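Side-chain contact in putative lipoprotein (Clostridium difficile, PDB 4EXR), which is of unknown function but carries two PepSY-type (peptidase propeptide and YPEB) domains, one after the other: residues L136-L140 against D141-Y145. Residues are numbered along the deposited sequence; the frame is centred on the assembly and turned at random.
With NA (sodium ion), chain B.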
loop_
_atom_site.group_PDB
_atom_site.type_symbol
_atom_site.label_atom_id
_atom_site.label_comp_id
_atom_site.label_asym_id
_atom_site.label_seq_id
_atom_site.Cartn_x
_atom_site.Cartn_y
_atom_site.Cartn_z
ATOM N N LEU A 136 16.964 -7.325 8.328
ATOM C CA LEU A 136 18.248 -6.711 8.087
ATOM C C LEU A 136 17.979 -5.221 8.124
ATOM O O LEU A 136 17.015 -4.749 7.526
ATOM C CB LEU A 136 18.784 -7.127 6.723
ATOM C CG LEU A 136 19.466 -8.491 6.733
ATOM C CD1 LEU A 136 19.461 -9.095 5.337
ATOM C CD2 LEU A 136 20.893 -8.342 7.270
ATOM N N ASP A 137 18.829 -4.492 8.838
ATOM C CA ASP A 137 18.660 -3.058 9.024
ATOM C C ASP A 137 20.051 -2.438 9.127
ATOM O O ASP A 137 21.047 -3.155 9.265
ATOM C CB ASP A 137 17.855 -2.794 10.299
ATOM C CG ASP A 137 17.247 -1.381 10.344
ATOM O OD1 ASP A 137 17.319 -0.634 9.337
ATOM O OD2 ASP A 137 16.679 -1.022 11.397
ATOM N N LYS A 138 20.125 -1.115 9.042
ATOM C CA LYS A 138 21.403 -0.438 9.166
ATOM C C LYS A 138 21.278 0.770 10.078
ATOM O O LYS A 138 20.341 1.557 9.956
ATOM C CB LYS A 138 21.923 0.010 7.798
ATOM C CG LYS A 138 23.247 0.798 7.881
ATOM C CD LYS A 138 23.688 1.353 6.532
ATOM C CE LYS A 138 22.922 2.623 6.184
ATOM N NZ LYS A 138 23.305 3.144 4.836
ATOM N N ASP A 139 22.219 0.894 11.003
ATOM C CA ASP A 139 22.370 2.124 11.777
ATOM C C ASP A 139 23.860 2.338 12.011
ATOM O O ASP A 139 24.609 1.361 12.124
ATOM C CB ASP A 139 21.614 2.020 13.103
ATOM C CG ASP A 139 21.543 3.353 13.844
ATOM O OD1 ASP A 139 21.724 4.409 13.197
ATOM O OD2 ASP A 139 21.302 3.344 15.073
ATOM N N LEU A 140 24.291 3.602 12.053
ATOM C CA LEU A 140 25.693 3.938 12.298
ATOM C C LEU A 140 26.610 3.232 11.305
ATOM O O LEU A 140 27.718 2.812 11.659
ATOM C CB LEU A 140 26.100 3.569 13.734
ATOM C CG LEU A 140 25.239 4.163 14.853
ATOM C CD1 LEU A 140 25.710 3.676 16.227
ATOM C CD2 LEU A 140 25.241 5.693 14.779
ATOM N N ASP A 141 26.114 3.073 10.078
ATOM C CA ASP A 141 26.871 2.472 8.976
ATOM C C ASP A 141 27.115 0.967 9.133
ATOM O O ASP A 141 27.879 0.369 8.372
ATOM C CB ASP A 141 28.198 3.216 8.761
ATOM C CG ASP A 141 28.497 3.450 7.299
ATOM O OD1 ASP A 141 27.527 3.556 6.509
ATOM O OD2 ASP A 141 29.697 3.528 6.943
ATOM N N VAL A 142 26.469 0.364 10.122
ATOM C CA VAL A 142 26.603 -1.060 10.368
ATOM C C VAL A 142 25.314 -1.730 9.910
ATOM O O VAL A 142 24.249 -1.392 10.396
ATOM C CB VAL A 142 26.791 -1.367 11.874
ATOM C CG1 VAL A 142 26.904 -2.878 12.099
ATOM C CG2 VAL A 142 28.008 -0.654 12.425
ATOM N N THR A 143 25.414 -2.658 8.961
ATOM C CA THR A 143 24.254 -3.459 8.567
ATOM C C THR A 143 24.236 -4.705 9.437
ATOM O O THR A 143 25.210 -5.461 9.495
ATOM C CB THR A 143 24.291 -3.827 7.068
ATOM O OG1 THR A 143 24.244 -2.622 6.296
ATOM C CG2 THR A 143 23.101 -4.731 6.681
ATOM N N PHE A 144 23.128 -4.908 10.135
ATOM C CA PHE A 144 23.036 -6.017 11.059
ATOM C C PHE A 144 21.766 -6.829 10.822
ATOM O O PHE A 144 20.766 -6.315 10.311
ATOM C CB PHE A 144 23.079 -5.505 12.507
ATOM C CG PHE A 144 22.062 -4.433 12.797
ATOM C CD1 PHE A 144 20.768 -4.767 13.168
ATOM C CD2 PHE A 144 22.397 -3.091 12.690
ATOM C CE1 PHE A 144 19.826 -3.782 13.413
ATOM C CE2 PHE A 144 21.463 -2.106 12.940
ATOM C CZ PHE A 144 20.176 -2.450 13.310
ATOM N N TYR A 145 21.820 -8.107 11.188
ATOM C CA TYR A 145 20.604 -8.887 11.328
ATOM C C TYR A 145 20.013 -8.547 12.686
ATOM O O TYR A 145 20.736 -8.413 13.671
ATOM C CB TYR A 145 20.902 -10.386 11.284
ATOM C CG TYR A 145 21.085 -10.970 9.896
ATOM C CD1 TYR A 145 19.985 -11.341 9.127
ATOM C CD2 TYR A 145 22.357 -11.188 9.377
ATOM C CE1 TYR A 145 20.148 -11.888 7.864
ATOM C CE2 TYR A 145 22.531 -11.751 8.116
ATOM C CZ TYR A 145 21.423 -12.096 7.372
ATOM O OH TYR A 145 21.594 -12.637 6.120
HETATM NA NA NA B . 16.426 0.163 7.333
HETATM O O HOH W 1 14.923 1.899 6.761
HETATM O O HOH W 2 18.497 1.185 6.922
#
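Asp137 O accepts a hydrogen bond from Phe144 N (2.9 Å), and Thr143 CA adds a C-H...O contact to the same oxygen. Asp137 N returns a bond to Phe144 O, which makes this a hydrogen-bonded antiparallel pair. Two residues on, Asp139 and Val142 form the second such pair, closing the tip of a two-residue beta hairpin; Leu140 and Asp141, both with positive phi, are the corners of its type I' turn. Here Val142 N stands well above the carbonyl plane of Asp139, 2.9 Å from Asp139 O.

Phe144 CG sits between its backbone N and carbonyl carbon (chi1 53°), a torsion that swings the ring across the neighbouring strand: one face covers Asp137 O near the rim, and CE1 lies 3.8 Å from Asp137 CB. Asp137 extends its carboxylate away from its own N (chi1 -162°), and OD1 binds the sodium ion at 2.3 Å. The same oxygen receives a weak bond from Lys138 N. Two waters, Asp52 OD1 and Val51 O complete the site; the last two belong to adjacent strand 49-58, so the ion bridges the two strands.

On the other face of the hairpin, Leu136 CD2 stands 3.5 Å above the centre of the Tyr145 ring, a CH-pi contact. The Lys138 CB and CG methylenes pass over Thr143 OG1 (3.8 Å from CB), itself hydrogen-bonded to Asp109 N, while Lys138 NZ bonds Lys105 O and Lys107 O.

Strands 130-139 and 142-151 lie mid-sheet between strands 49-58 and 154-161; Tyr145 packs on helix 116-126, and Phe144 reaches Leu168 of strand 167-172.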